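Citrate lyase, subunit 1 (Methanosaeta concilii, PDB 6HXI) probably forms the ATP-grasp and citrate-binding part of ATP citrate lyase, which turns citrate, ATP and CoA into acetyl-CoA and oxaloacetate. Local coordinates at residues 217-222 and 234-239; 249-254 and 318-323; 285-290 and 297-302; 324-329 and 363-368; 388-393 and 400-405. One frame throughout, in Å; residues are numbered along the deposited sequence.

In the fold
The five contacts follow the chain from the ATP-grasp region into the citrate-binding region, to which interactions 2 to 5 belong. Interaction 1 ties the end of strand 209-220 to the linker that leads into helix 246-256, where interaction 2 begins; their centres are about 20 Å apart. Interaction 3 falls, in sequence, between the two halves of interaction 2 and packs helix 280-292 on the approach to strand 301-306. Interactions 2 and 4 share helix 311-325 and touch through Leu322 and Leu366. Interaction 5, about 40 Å from interaction 1 between centres, covers the last strand, 400-403, of the parallel sheet. Interaction 4 reaches the same sheet at strand 371-376, and interaction 1 holds the linker between regions.

Interaction 1 of 5, residues 217-222 and 234-239; sequences AKLDDA and LAFPEP
This is a small apolar contact in which the linker after strand 209-220 folds back on the end of that strand, in the connection between strand 209-220 and helix 246-256. Leu219, near the strand's end, supplies most of its side. Its CD1 lies 3.7 Å from CE1 of Phe236, approaching the ring obliquely, while CB of the same leucine sits at the ring edge, in its plane, 3.9 Å from Phe236 CE1. The same methyl group, CD1 of Leu219, meets CD1 of Leu234 tip to tip at 4.0 Å. With CG of Leu219 anti to its carbonyl carbon (chi1 -64°), one branch serves both linker residues. On the other flank of the ring, Asp221 offers only its methylene: CB is 4.1 Å from Phe236 CE2, and its carboxylate OD1 is hydrogen-bonded instead to the backbone N of Ala2. Across these two segments the contact is one of apolar packing. Around this cluster, strand 3-6 brings Ile6 against both Leu219 and Phe236, strand 195-206 places Phe195 beside Leu219, and helix 8-18 covers Leu234 with Asp10 and Leu14.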
# COMPACT_ATOMS: atom_id res chain seq x y z
N ALA C 217 29.89 56.89 -27.22
CA ALA C 217 28.70 56.29 -26.63
C ALA C 217 28.98 55.55 -25.37
O ALA C 217 30.08 55.01 -25.19
CB ALA C 217 27.99 55.37 -27.64
N LYS C 218 27.98 55.55 -24.47
CA LYS C 218 27.98 54.83 -23.19
C LYS C 218 26.70 54.03 -23.10
O LYS C 218 25.62 54.54 -23.41
CB LYS C 218 28.06 55.80 -22.01
CG LYS C 218 29.45 56.34 -21.69
CD LYS C 218 29.37 57.32 -20.55
CE LYS C 218 30.72 57.68 -19.99
NZ LYS C 218 30.55 58.44 -18.72
N LEU C 219 26.81 52.76 -22.68
CA LEU C 219 25.63 51.91 -22.49
C LEU C 219 25.43 51.72 -20.99
O LEU C 219 26.41 51.66 -20.25
CB LEU C 219 25.82 50.54 -23.16
CG LEU C 219 25.95 50.50 -24.67
CD1 LEU C 219 26.39 49.12 -25.14
CD2 LEU C 219 24.65 50.89 -25.36
N ASP C 220 24.15 51.69 -20.54
CA ASP C 220 23.85 51.40 -19.15
C ASP C 220 23.99 49.87 -19.07
O ASP C 220 23.15 49.16 -19.64
CB ASP C 220 22.42 51.82 -18.81
CG ASP C 220 21.90 51.29 -17.47
OD1 ASP C 220 22.73 50.97 -16.59
OD2 ASP C 220 20.67 51.20 -17.31
N ASP C 221 25.07 49.37 -18.41
CA ASP C 221 25.40 47.94 -18.37
C ASP C 221 24.27 47.06 -17.74
O ASP C 221 24.17 45.87 -18.06
CB ASP C 221 26.79 47.67 -17.75
CG ASP C 221 26.94 47.62 -16.24
OD1 ASP C 221 26.01 48.06 -15.53
OD2 ASP C 221 27.99 47.13 -15.76
N ALA C 222 23.38 47.69 -16.91
CA ALA C 222 22.21 47.06 -16.26
C ALA C 222 21.15 46.60 -17.28
O ALA C 222 20.29 45.79 -16.94
CB ALA C 222 21.59 48.02 -15.27
N LEU C 234 28.99 43.04 -29.56
CA LEU C 234 29.94 43.91 -28.85
C LEU C 234 30.37 43.41 -27.46
O LEU C 234 29.69 42.61 -26.82
CB LEU C 234 29.42 45.37 -28.76
CG LEU C 234 28.40 45.72 -27.67
CD1 LEU C 234 29.05 46.49 -26.54
CD2 LEU C 234 27.29 46.57 -28.24
N ALA C 235 31.53 43.93 -27.02
CA ALA C 235 32.15 43.68 -25.73
C ALA C 235 32.64 45.03 -25.19
O ALA C 235 33.11 45.86 -25.97
CB ALA C 235 33.31 42.71 -25.88
N PHE C 236 32.50 45.26 -23.86
CA PHE C 236 32.95 46.52 -23.25
C PHE C 236 34.49 46.61 -23.19
O PHE C 236 35.14 45.70 -22.68
CB PHE C 236 32.31 46.76 -21.87
CG PHE C 236 30.80 46.91 -21.85
CD1 PHE C 236 30.19 47.97 -22.50
CD2 PHE C 236 30.01 46.04 -21.12
CE1 PHE C 236 28.80 48.12 -22.47
CE2 PHE C 236 28.63 46.20 -21.07
CZ PHE C 236 28.03 47.23 -21.76
N PRO C 237 35.08 47.68 -23.74
CA PRO C 237 36.54 47.80 -23.70
C PRO C 237 37.06 48.34 -22.37
O PRO C 237 36.32 48.98 -21.62
CB PRO C 237 36.84 48.78 -24.83
CG PRO C 237 35.63 49.66 -24.90
CD PRO C 237 34.46 48.84 -24.42
N GLU C 238 38.35 48.10 -22.08
CA GLU C 238 38.98 48.63 -20.87
C GLU C 238 39.36 50.10 -21.16
O GLU C 238 39.63 50.41 -22.33
CB GLU C 238 40.24 47.82 -20.48
CG GLU C 238 39.96 46.42 -19.94
CD GLU C 238 39.51 46.32 -18.49
OE1 GLU C 238 40.27 45.73 -17.68
OE2 GLU C 238 38.39 46.78 -18.17
N PRO C 239 39.41 51.02 -20.16
CA PRO C 239 39.84 52.40 -20.47
C PRO C 239 41.30 52.45 -20.95
O PRO C 239 42.05 51.50 -20.69
CB PRO C 239 39.66 53.14 -19.15
CG PRO C 239 39.69 52.10 -18.12
CD PRO C 239 39.12 50.86 -18.72

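Interaction 2 of 5, residues 249-254 and 318-323; sequences LFIKEI and TCTILD
Thr320 overlaps two side chains of helix 246-256 at once, its oxygen beside the ring edge of Phe250 and the end of Ile251, its methyl against Ile251. OG1 of Thr320 lies in the plane of the Phe250 ring, at its edge, 3.3 Å from CE2 and 3.4 Å from CD2 of that ring. The oxygen thus faces the slightly positive C-H rim and not the pi cloud. The phenylalanine swings across to it because its CG stands anti to the backbone N (chi1 169°). Within the same helix, CD1 of Ile254 rests 3.6 Å above the plane of the Phe250 ring, toward its rim, and covers part of that face.

Ile251 comes at the threonine tip to tip. Its CD1 is 3.4 Å from Thr320 OG1 and 3.8 Å from Thr320 CB, and CG1 of Ile251 is 3.9 Å from the threonine methyl CG2. The hydroxyl needs no partner on the facing helix, since OG1 is hydrogen-bonded to the carbonyl of His316 one turn earlier in helix 311-325. A buried polar atom can therefore sit among carbon atoms. The backbones come nearest at Ile251 and Thr320, whose CA atoms are 8.0 Å apart, consistent with the short side chain of Thr320. Leu264 of strand 261-266 touches both Ile251 and Thr320, so the two helices meet over that strand. Two helices packed side by side against a strand fit the alpha/beta build of the citrate-binding region, which belongs to the succinyl-CoA synthetase clan.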
# COMPACT_ATOMS: atom_id res chain seq x y z
N LEU C 249 37.71 39.75 -14.69
CA LEU C 249 36.69 39.17 -15.56
C LEU C 249 36.06 37.92 -14.94
O LEU C 249 34.89 37.65 -15.19
CB LEU C 249 37.25 38.92 -16.98
CG LEU C 249 37.56 40.22 -17.78
CD1 LEU C 249 38.73 40.05 -18.71
CD2 LEU C 249 36.31 40.73 -18.52
N PHE C 250 36.83 37.20 -14.09
CA PHE C 250 36.36 36.03 -13.34
C PHE C 250 35.35 36.46 -12.28
O PHE C 250 34.35 35.78 -12.08
CB PHE C 250 37.55 35.28 -12.70
CG PHE C 250 37.17 34.22 -11.70
CD1 PHE C 250 36.46 33.09 -12.09
CD2 PHE C 250 37.50 34.35 -10.36
CE1 PHE C 250 36.09 32.12 -11.16
CE2 PHE C 250 37.15 33.37 -9.43
CZ PHE C 250 36.44 32.25 -9.83
N ILE C 251 35.61 37.61 -11.60
CA ILE C 251 34.77 38.19 -10.56
C ILE C 251 33.46 38.72 -11.18
O ILE C 251 32.37 38.47 -10.63
CB ILE C 251 35.55 39.22 -9.69
CG1 ILE C 251 36.73 38.55 -8.91
CG2 ILE C 251 34.66 40.01 -8.74
CD1 ILE C 251 36.40 37.28 -8.05
N LYS C 252 33.58 39.38 -12.35
CA LYS C 252 32.48 39.91 -13.16
C LYS C 252 31.57 38.77 -13.59
O LYS C 252 30.36 38.94 -13.64
CB LYS C 252 33.01 40.68 -14.38
CG LYS C 252 33.46 42.10 -14.05
CD LYS C 252 33.76 42.91 -15.30
CE LYS C 252 34.19 44.33 -15.01
NZ LYS C 252 33.04 45.22 -14.68
N GLU C 253 32.17 37.60 -13.86
CA GLU C 253 31.48 36.37 -14.26
C GLU C 253 30.63 35.80 -13.08
O GLU C 253 29.50 35.36 -13.30
CB GLU C 253 32.49 35.36 -14.82
CG GLU C 253 31.90 34.12 -15.46
CD GLU C 253 31.82 32.91 -14.54
OE1 GLU C 253 32.87 32.52 -13.98
OE2 GLU C 253 30.71 32.34 -14.40
N ILE C 254 31.16 35.85 -11.84
CA ILE C 254 30.44 35.41 -10.64
C ILE C 254 29.27 36.38 -10.39
O ILE C 254 28.14 35.95 -10.19
CB ILE C 254 31.38 35.27 -9.41
CG1 ILE C 254 32.48 34.22 -9.66
CG2 ILE C 254 30.61 34.98 -8.10
CD1 ILE C 254 33.75 34.53 -8.96
N THR C 318 37.53 35.54 -2.40
CA THR C 318 38.65 35.57 -1.46
C THR C 318 39.86 34.88 -2.06
O THR C 318 40.98 35.35 -1.87
CB THR C 318 38.24 35.00 -0.07
OG1 THR C 318 37.04 35.61 0.39
CG2 THR C 318 39.32 35.21 1.00
N CYS C 319 39.64 33.78 -2.82
CA CYS C 319 40.70 33.02 -3.51
C CYS C 319 41.38 33.91 -4.55
O CYS C 319 42.60 33.84 -4.70
CB CYS C 319 40.13 31.76 -4.16
SG CYS C 319 39.93 30.36 -3.03
N THR C 320 40.58 34.74 -5.26
CA THR C 320 41.06 35.68 -6.28
C THR C 320 41.96 36.76 -5.66
O THR C 320 43.04 37.00 -6.19
CB THR C 320 39.88 36.28 -7.07
OG1 THR C 320 39.03 35.23 -7.49
CG2 THR C 320 40.33 37.08 -8.28
N ILE C 321 41.49 37.40 -4.56
CA ILE C 321 42.24 38.45 -3.85
C ILE C 321 43.54 37.86 -3.30
O ILE C 321 44.60 38.45 -3.53
CB ILE C 321 41.38 39.17 -2.76
CG1 ILE C 321 40.31 40.08 -3.42
CG2 ILE C 321 42.27 39.96 -1.75
CD1 ILE C 321 39.32 40.71 -2.50
N LEU C 322 43.46 36.68 -2.64
CA LEU C 322 44.62 35.99 -2.08
C LEU C 322 45.63 35.65 -3.15
O LEU C 322 46.81 35.91 -2.95
CB LEU C 322 44.24 34.75 -1.27
CG LEU C 322 43.51 35.02 0.04
CD1 LEU C 322 42.88 33.79 0.55
CD2 LEU C 322 44.43 35.62 1.08
N ASP C 323 45.17 35.13 -4.30
CA ASP C 323 46.03 34.78 -5.43
C ASP C 323 46.90 35.95 -5.84
O ASP C 323 48.12 35.83 -5.82
CB ASP C 323 45.20 34.29 -6.64
CG ASP C 323 46.03 33.90 -7.86
OD1 ASP C 323 47.18 33.44 -7.68
OD2 ASP C 323 45.53 34.05 -8.99

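Interaction 3 of 5, residues 285-290 and 297-302; sequences IYADTI and DEMANY
The helical segment 285-290 runs past an irregular segment that becomes strand 301-306, with CA atoms 7.4 Å apart both at Ala287 and Tyr302 and at Ile290 and Met299. Met299 makes the close contacts from its side. Its chain leaves CB at an unusual first torsion (chi1 -123°), extends through chi2 and bends at chi3, which lays the thioether against one face of the helix. CG of Met299 meets CG2 of Ile290 at 3.8 Å, the sulfur SD lies 4.0 Å from CB of Ala287, and the terminal methyl CE reaches CB of Ile290 at 3.8 Å. That methyl also comes within 3.3 Å of the carbonyl oxygen of Ala287, a close carbon-to-oxygen approach. The sulfur thus rests against the alanine, while the beta-branched isoleucine crosses the methionine chain obliquely.

Within the helix, OG1 of Thr289 donates to the carbonyl oxygen of Ile285 at 2.9 Å, and the backbone N of Thr289 reaches the same oxygen from the opposite face of its plane. Beyond the segments, Val413 and Leu417 of helix 412-417 cover Ile290, and Cys263 of the succinyl-CoA ligase subunit alpha chain packs on Ala287. All three touching residues are buried and their side chains meet through apolar atoms, which suits the flexible, polarisable thioether fitted to the helix surface.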
# COMPACT_ATOMS: atom_id res chain seq x y z
N ILE C 285 34.34 54.43 1.81
CA ILE C 285 34.80 55.05 3.06
C ILE C 285 36.16 54.50 3.49
O ILE C 285 37.01 55.28 3.91
CB ILE C 285 33.74 55.00 4.20
CG1 ILE C 285 32.47 55.77 3.77
CG2 ILE C 285 34.32 55.56 5.53
CD1 ILE C 285 31.25 55.53 4.60
N TYR C 286 36.38 53.17 3.34
CA TYR C 286 37.68 52.56 3.67
C TYR C 286 38.76 53.08 2.74
O TYR C 286 39.85 53.36 3.21
CB TYR C 286 37.62 51.03 3.63
CG TYR C 286 37.11 50.39 4.89
CD1 TYR C 286 35.74 50.26 5.13
CD2 TYR C 286 37.98 49.83 5.82
CE1 TYR C 286 35.26 49.61 6.26
CE2 TYR C 286 37.51 49.18 6.96
CZ TYR C 286 36.14 49.06 7.17
OH TYR C 286 35.65 48.41 8.27
N ALA C 287 38.45 53.25 1.44
CA ALA C 287 39.36 53.82 0.44
C ALA C 287 39.67 55.30 0.78
O ALA C 287 40.83 55.70 0.69
CB ALA C 287 38.75 53.71 -0.95
N ASP C 288 38.65 56.07 1.23
CA ASP C 288 38.80 57.47 1.64
C ASP C 288 39.81 57.58 2.78
O ASP C 288 40.70 58.43 2.71
CB ASP C 288 37.45 58.10 2.07
CG ASP C 288 36.41 58.32 0.95
OD1 ASP C 288 36.72 58.01 -0.22
OD2 ASP C 288 35.28 58.77 1.27
N THR C 289 39.68 56.70 3.80
CA THR C 289 40.56 56.67 4.98
C THR C 289 41.99 56.31 4.60
O THR C 289 42.91 56.95 5.10
CB THR C 289 39.97 55.76 6.08
OG1 THR C 289 38.59 56.08 6.26
CG2 THR C 289 40.68 55.90 7.41
N ILE C 290 42.20 55.30 3.72
CA ILE C 290 43.54 54.90 3.26
C ILE C 290 44.23 56.08 2.54
O ILE C 290 45.39 56.35 2.84
CB ILE C 290 43.53 53.58 2.42
CG1 ILE C 290 42.88 52.41 3.20
CG2 ILE C 290 44.95 53.21 1.96
CD1 ILE C 290 42.31 51.24 2.32
N ASP C 297 48.92 55.25 -2.99
CA ASP C 297 49.91 54.53 -3.77
C ASP C 297 49.94 53.05 -3.39
O ASP C 297 50.02 52.20 -4.28
CB ASP C 297 51.30 55.17 -3.57
CG ASP C 297 51.37 56.69 -3.73
OD1 ASP C 297 50.44 57.27 -4.35
OD2 ASP C 297 52.35 57.29 -3.24
N GLU C 298 49.81 52.73 -2.09
CA GLU C 298 49.80 51.35 -1.62
C GLU C 298 48.43 50.66 -1.76
O GLU C 298 48.33 49.45 -1.52
CB GLU C 298 50.35 51.22 -0.20
CG GLU C 298 51.86 51.42 -0.11
CD GLU C 298 52.78 50.69 -1.09
OE1 GLU C 298 52.39 49.64 -1.64
OE2 GLU C 298 53.92 51.17 -1.28
N MET C 299 47.40 51.40 -2.18
CA MET C 299 46.08 50.81 -2.37
C MET C 299 46.08 49.93 -3.61
O MET C 299 46.00 50.42 -4.74
CB MET C 299 44.99 51.86 -2.44
CG MET C 299 43.95 51.64 -1.40
SD MET C 299 42.47 52.57 -1.78
CE MET C 299 42.93 54.07 -1.25
N ALA C 300 46.25 48.63 -3.39
CA ALA C 300 46.35 47.61 -4.43
C ALA C 300 45.07 47.35 -5.22
O ALA C 300 45.15 46.87 -6.36
CB ALA C 300 46.86 46.33 -3.82
N ASN C 301 43.90 47.64 -4.63
CA ASN C 301 42.62 47.39 -5.29
C ASN C 301 41.46 48.14 -4.66
O ASN C 301 41.56 48.63 -3.53
CB ASN C 301 42.29 45.89 -5.25
CG ASN C 301 41.84 45.42 -3.88
OD1 ASN C 301 42.57 45.48 -2.89
ND2 ASN C 301 40.60 44.99 -3.78
N TYR C 302 40.33 48.19 -5.39
CA TYR C 302 39.04 48.67 -4.92
C TYR C 302 38.10 47.51 -5.19
O TYR C 302 37.87 47.15 -6.34
CB TYR C 302 38.51 49.98 -5.60
CG TYR C 302 37.07 50.21 -5.22
CD1 TYR C 302 36.73 50.71 -3.97
CD2 TYR C 302 36.03 49.76 -6.04
CE1 TYR C 302 35.40 50.77 -3.54
CE2 TYR C 302 34.70 49.79 -5.61
CZ TYR C 302 34.39 50.33 -4.38
OH TYR C 302 33.08 50.42 -3.97

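Interaction 4 of 5, residues 324-329 and 363-368; sequences LMTRSK and QQKLQE
The hydroxyl OG1 of Thr326 is hydrogen-bonded to two carbonyl oxygens, those of Leu322 and Asp323, with a single proton to divide between them, where the chain leaves helix 311-325 and packs on the short helix 363-368 at the surface of the alpha/beta citrate-binding region. With OG1 between the backbone N and the carbonyl carbon (chi1 60°), the methyl CG2 is turned to the neighbouring helix. It lies 3.8 Å from CB of Lys365 and 3.7 Å from the carbonyl oxygen of Lys365. The lysine chain crosses the threonine at about a right angle, its CD passing 3.8 Å from Thr326 OG1, and then carries its amine away from the contact. Ile371 of strand 371-376 touches both Thr326 and Leu366.

Further out, the extended Lys329 passes its chain beside the carbonyl oxygen of Glu368, with CE of Lys329 3.3 Å from that oxygen. The carboxylate of Glu368 is engaged within its own helix: NE2 of Gln364 donates to OE2 of Glu368 at 2.8 Å, nearly straight at 166°, meeting the oxygen on its syn side but 28° out of the carboxylate plane, with the acceptor close to the amide plane.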
# COMPACT_ATOMS: atom_id res chain seq x y z
N LEU C 324 46.27 37.10 -6.17
CA LEU C 324 46.90 38.34 -6.62
C LEU C 324 47.88 38.95 -5.60
O LEU C 324 48.86 39.57 -5.99
CB LEU C 324 45.82 39.37 -6.98
CG LEU C 324 45.00 39.09 -8.24
CD1 LEU C 324 43.64 39.78 -8.15
CD2 LEU C 324 45.75 39.53 -9.49
N MET C 325 47.58 38.76 -4.31
CA MET C 325 48.33 39.24 -3.14
C MET C 325 49.59 38.38 -2.84
O MET C 325 50.48 38.85 -2.12
CB MET C 325 47.38 39.17 -1.94
CG MET C 325 47.73 40.10 -0.83
SD MET C 325 46.42 40.13 0.42
CE MET C 325 47.17 41.26 1.57
N THR C 326 49.64 37.14 -3.33
CA THR C 326 50.71 36.17 -3.04
C THR C 326 51.65 35.89 -4.24
O THR C 326 52.50 34.99 -4.17
CB THR C 326 50.11 34.88 -2.47
OG1 THR C 326 49.22 34.31 -3.43
CG2 THR C 326 49.40 35.10 -1.12
N ARG C 327 51.51 36.68 -5.31
CA ARG C 327 52.34 36.56 -6.50
C ARG C 327 53.73 37.15 -6.24
O ARG C 327 54.73 36.47 -6.46
CB ARG C 327 51.65 37.23 -7.70
CG ARG C 327 50.48 36.40 -8.21
CD ARG C 327 49.56 37.16 -9.14
NE ARG C 327 48.42 36.34 -9.53
CZ ARG C 327 47.73 36.49 -10.66
NH1 ARG C 327 48.07 37.43 -11.54
NH2 ARG C 327 46.71 35.69 -10.93
N SER C 328 53.78 38.38 -5.69
CA SER C 328 55.00 39.10 -5.36
C SER C 328 55.26 39.12 -3.85
O SER C 328 54.33 39.24 -3.06
CB SER C 328 54.92 40.53 -5.89
OG SER C 328 56.15 41.23 -5.76
N LYS C 329 56.54 39.01 -3.46
CA LYS C 329 56.97 39.06 -2.06
C LYS C 329 57.48 40.47 -1.78
O LYS C 329 58.42 40.94 -2.43
CB LYS C 329 58.03 37.98 -1.77
CG LYS C 329 58.32 37.79 -0.28
CD LYS C 329 59.14 36.53 -0.04
CE LYS C 329 59.68 36.47 1.37
NZ LYS C 329 60.08 35.09 1.74
N GLN C 363 47.31 29.27 3.26
CA GLN C 363 48.12 29.19 4.49
C GLN C 363 49.64 29.33 4.27
O GLN C 363 50.27 30.15 4.95
CB GLN C 363 47.81 27.90 5.27
CG GLN C 363 48.56 27.73 6.59
CD GLN C 363 48.32 26.38 7.21
OE1 GLN C 363 47.64 26.27 8.24
NE2 GLN C 363 48.88 25.33 6.63
N GLN C 364 50.23 28.53 3.35
CA GLN C 364 51.67 28.56 3.06
C GLN C 364 52.08 29.88 2.40
O GLN C 364 53.04 30.53 2.86
CB GLN C 364 52.07 27.36 2.19
CG GLN C 364 53.54 26.96 2.35
CD GLN C 364 54.05 26.11 1.21
OE1 GLN C 364 53.50 25.05 0.89
NE2 GLN C 364 55.14 26.56 0.60
N LYS C 365 51.33 30.30 1.35
CA LYS C 365 51.53 31.54 0.61
C LYS C 365 51.30 32.80 1.48
O LYS C 365 51.94 33.82 1.22
CB LYS C 365 50.65 31.57 -0.65
CG LYS C 365 51.40 31.16 -1.90
CD LYS C 365 50.46 30.75 -3.04
CE LYS C 365 51.25 30.25 -4.23
NZ LYS C 365 50.39 29.65 -5.29
N LEU C 366 50.44 32.71 2.52
CA LEU C 366 50.15 33.80 3.46
C LEU C 366 51.33 34.07 4.39
O LEU C 366 51.67 35.24 4.61
CB LEU C 366 48.90 33.51 4.30
CG LEU C 366 47.53 33.77 3.67
CD1 LEU C 366 46.46 33.04 4.42
CD2 LEU C 366 47.20 35.24 3.64
N GLN C 367 51.95 33.00 4.96
CA GLN C 367 53.10 33.08 5.87
C GLN C 367 54.33 33.59 5.13
O GLN C 367 55.00 34.51 5.61
CB GLN C 367 53.40 31.70 6.51
CG GLN C 367 52.31 31.21 7.46
CD GLN C 367 52.43 29.75 7.86
OE1 GLN C 367 52.24 29.38 9.02
NE2 GLN C 367 52.70 28.86 6.90
N GLU C 368 54.60 33.02 3.93
CA GLU C 368 55.72 33.36 3.05
C GLU C 368 55.69 34.81 2.55
O GLU C 368 56.76 35.37 2.32
CB GLU C 368 55.80 32.38 1.87
CG GLU C 368 56.37 31.02 2.25
CD GLU C 368 56.19 29.88 1.27
OE1 GLU C 368 55.66 30.11 0.16
OE2 GLU C 368 56.58 28.74 1.62

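Interaction 5 of 5, residues 388-393 and 400-405; sequences LMRDLG and IQVHGP
Val402 branches at CB toward helix 382-396, and each of its atoms meets that helix. CB lies 3.8 Å from CG of Arg390. From there CG1 rises over one face of the Arg390 guanidinium, 3.7 Å from NE, while CG2 turns to Met389 and packs on its CB at 3.8 Å. Arg390 reaches this position because its chain is extended from CG to NE, so methylene and guanidinium alike lie along the valine. Two residues earlier on the strand, Ile400 packs on Met389 and Gly393. Its CG2 touches CE of Met389 at 3.8 Å, the bent methionine chain crossing at about a right angle, and its CD1 reaches CA of Gly393 at 3.7 Å. The absence of a side chain at Gly393 lets helix and strand close to 5.0 Å between CA atoms there.

The segments run nearly antiparallel, their directions 160° apart, as helix and following strand do in the beta-alpha-beta crossover 371-376, 382-396, 400-403. Phe352 and Val356 of helix 348-361 cover Met389 further. Apolar burial dominates the contact, and even the charged guanidinium joins in through its flat face, over which the valine methyl packs.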
# COMPACT_ATOMS: atom_id res chain seq x y z
N LEU C 388 34.92 32.11 13.88
CA LEU C 388 35.62 31.38 12.82
C LEU C 388 36.98 32.01 12.52
O LEU C 388 37.96 31.28 12.37
CB LEU C 388 34.78 31.39 11.52
CG LEU C 388 33.51 30.54 11.45
CD1 LEU C 388 32.63 30.99 10.28
CD2 LEU C 388 33.84 29.07 11.35
N MET C 389 37.03 33.36 12.41
CA MET C 389 38.23 34.16 12.13
C MET C 389 39.22 34.10 13.29
O MET C 389 40.42 34.09 13.05
CB MET C 389 37.88 35.63 11.84
CG MET C 389 37.09 35.89 10.56
SD MET C 389 37.90 35.52 8.98
CE MET C 389 39.48 36.29 9.18
N ARG C 390 38.73 34.11 14.55
CA ARG C 390 39.55 34.05 15.76
C ARG C 390 40.19 32.68 15.90
O ARG C 390 41.38 32.60 16.23
CB ARG C 390 38.74 34.41 17.02
CG ARG C 390 38.50 35.89 17.18
CD ARG C 390 37.83 36.20 18.50
NE ARG C 390 37.06 37.45 18.43
CZ ARG C 390 35.73 37.50 18.35
NH1 ARG C 390 35.02 36.39 18.32
NH2 ARG C 390 35.12 38.68 18.31
N ASP C 391 39.41 31.60 15.63
CA ASP C 391 39.86 30.20 15.68
C ASP C 391 40.90 29.93 14.59
O ASP C 391 41.81 29.13 14.80
CB ASP C 391 38.68 29.23 15.53
CG ASP C 391 37.63 29.27 16.64
OD1 ASP C 391 37.80 30.06 17.60
OD2 ASP C 391 36.62 28.56 16.52
N LEU C 392 40.75 30.61 13.43
CA LEU C 392 41.64 30.52 12.27
C LEU C 392 43.00 31.15 12.58
O LEU C 392 44.02 30.50 12.36
CB LEU C 392 40.98 31.18 11.04
CG LEU C 392 41.74 31.12 9.70
CD1 LEU C 392 41.85 29.70 9.20
CD2 LEU C 392 41.07 31.99 8.66
N GLY C 393 42.99 32.37 13.12
CA GLY C 393 44.19 33.11 13.51
C GLY C 393 45.07 32.41 14.53
O GLY C 393 46.28 32.63 14.56
N ILE C 400 45.91 37.69 12.83
CA ILE C 400 44.52 38.02 12.47
C ILE C 400 43.86 38.80 13.63
O ILE C 400 43.48 38.20 14.64
CB ILE C 400 43.67 36.81 11.95
CG1 ILE C 400 44.37 36.10 10.75
CG2 ILE C 400 42.26 37.27 11.57
CD1 ILE C 400 43.75 34.81 10.24
N GLN C 401 43.79 40.14 13.49
CA GLN C 401 43.18 41.07 14.45
C GLN C 401 41.69 41.15 14.16
O GLN C 401 41.31 41.62 13.09
CB GLN C 401 43.82 42.46 14.33
CG GLN C 401 44.79 42.80 15.45
CD GLN C 401 44.81 44.29 15.68
OE1 GLN C 401 43.79 44.90 16.02
NE2 GLN C 401 45.97 44.91 15.50
N VAL C 402 40.84 40.64 15.09
CA VAL C 402 39.38 40.53 14.90
C VAL C 402 38.58 41.52 15.77
O VAL C 402 38.73 41.56 16.99
CB VAL C 402 38.91 39.06 15.10
CG1 VAL C 402 37.38 38.94 15.01
CG2 VAL C 402 39.58 38.14 14.08
N HIS C 403 37.71 42.32 15.09
CA HIS C 403 36.88 43.37 15.68
C HIS C 403 35.43 43.24 15.29
O HIS C 403 35.11 42.65 14.26
CB HIS C 403 37.38 44.77 15.25
CG HIS C 403 38.80 45.05 15.62
ND1 HIS C 403 39.12 45.85 16.69
CD2 HIS C 403 39.95 44.61 15.04
CE1 HIS C 403 40.44 45.89 16.74
NE2 HIS C 403 40.98 45.15 15.77
N GLY C 404 34.56 43.83 16.10
CA GLY C 404 33.12 43.82 15.89
C GLY C 404 32.51 45.21 15.93
O GLY C 404 33.24 46.20 15.79
N PRO C 405 31.17 45.30 16.14
CA PRO C 405 30.50 46.62 16.16
C PRO C 405 30.95 47.60 17.23
O PRO C 405 30.61 48.78 17.12
CB PRO C 405 29.01 46.25 16.33
CG PRO C 405 28.90 44.82 15.88
CD PRO C 405 30.20 44.21 16.33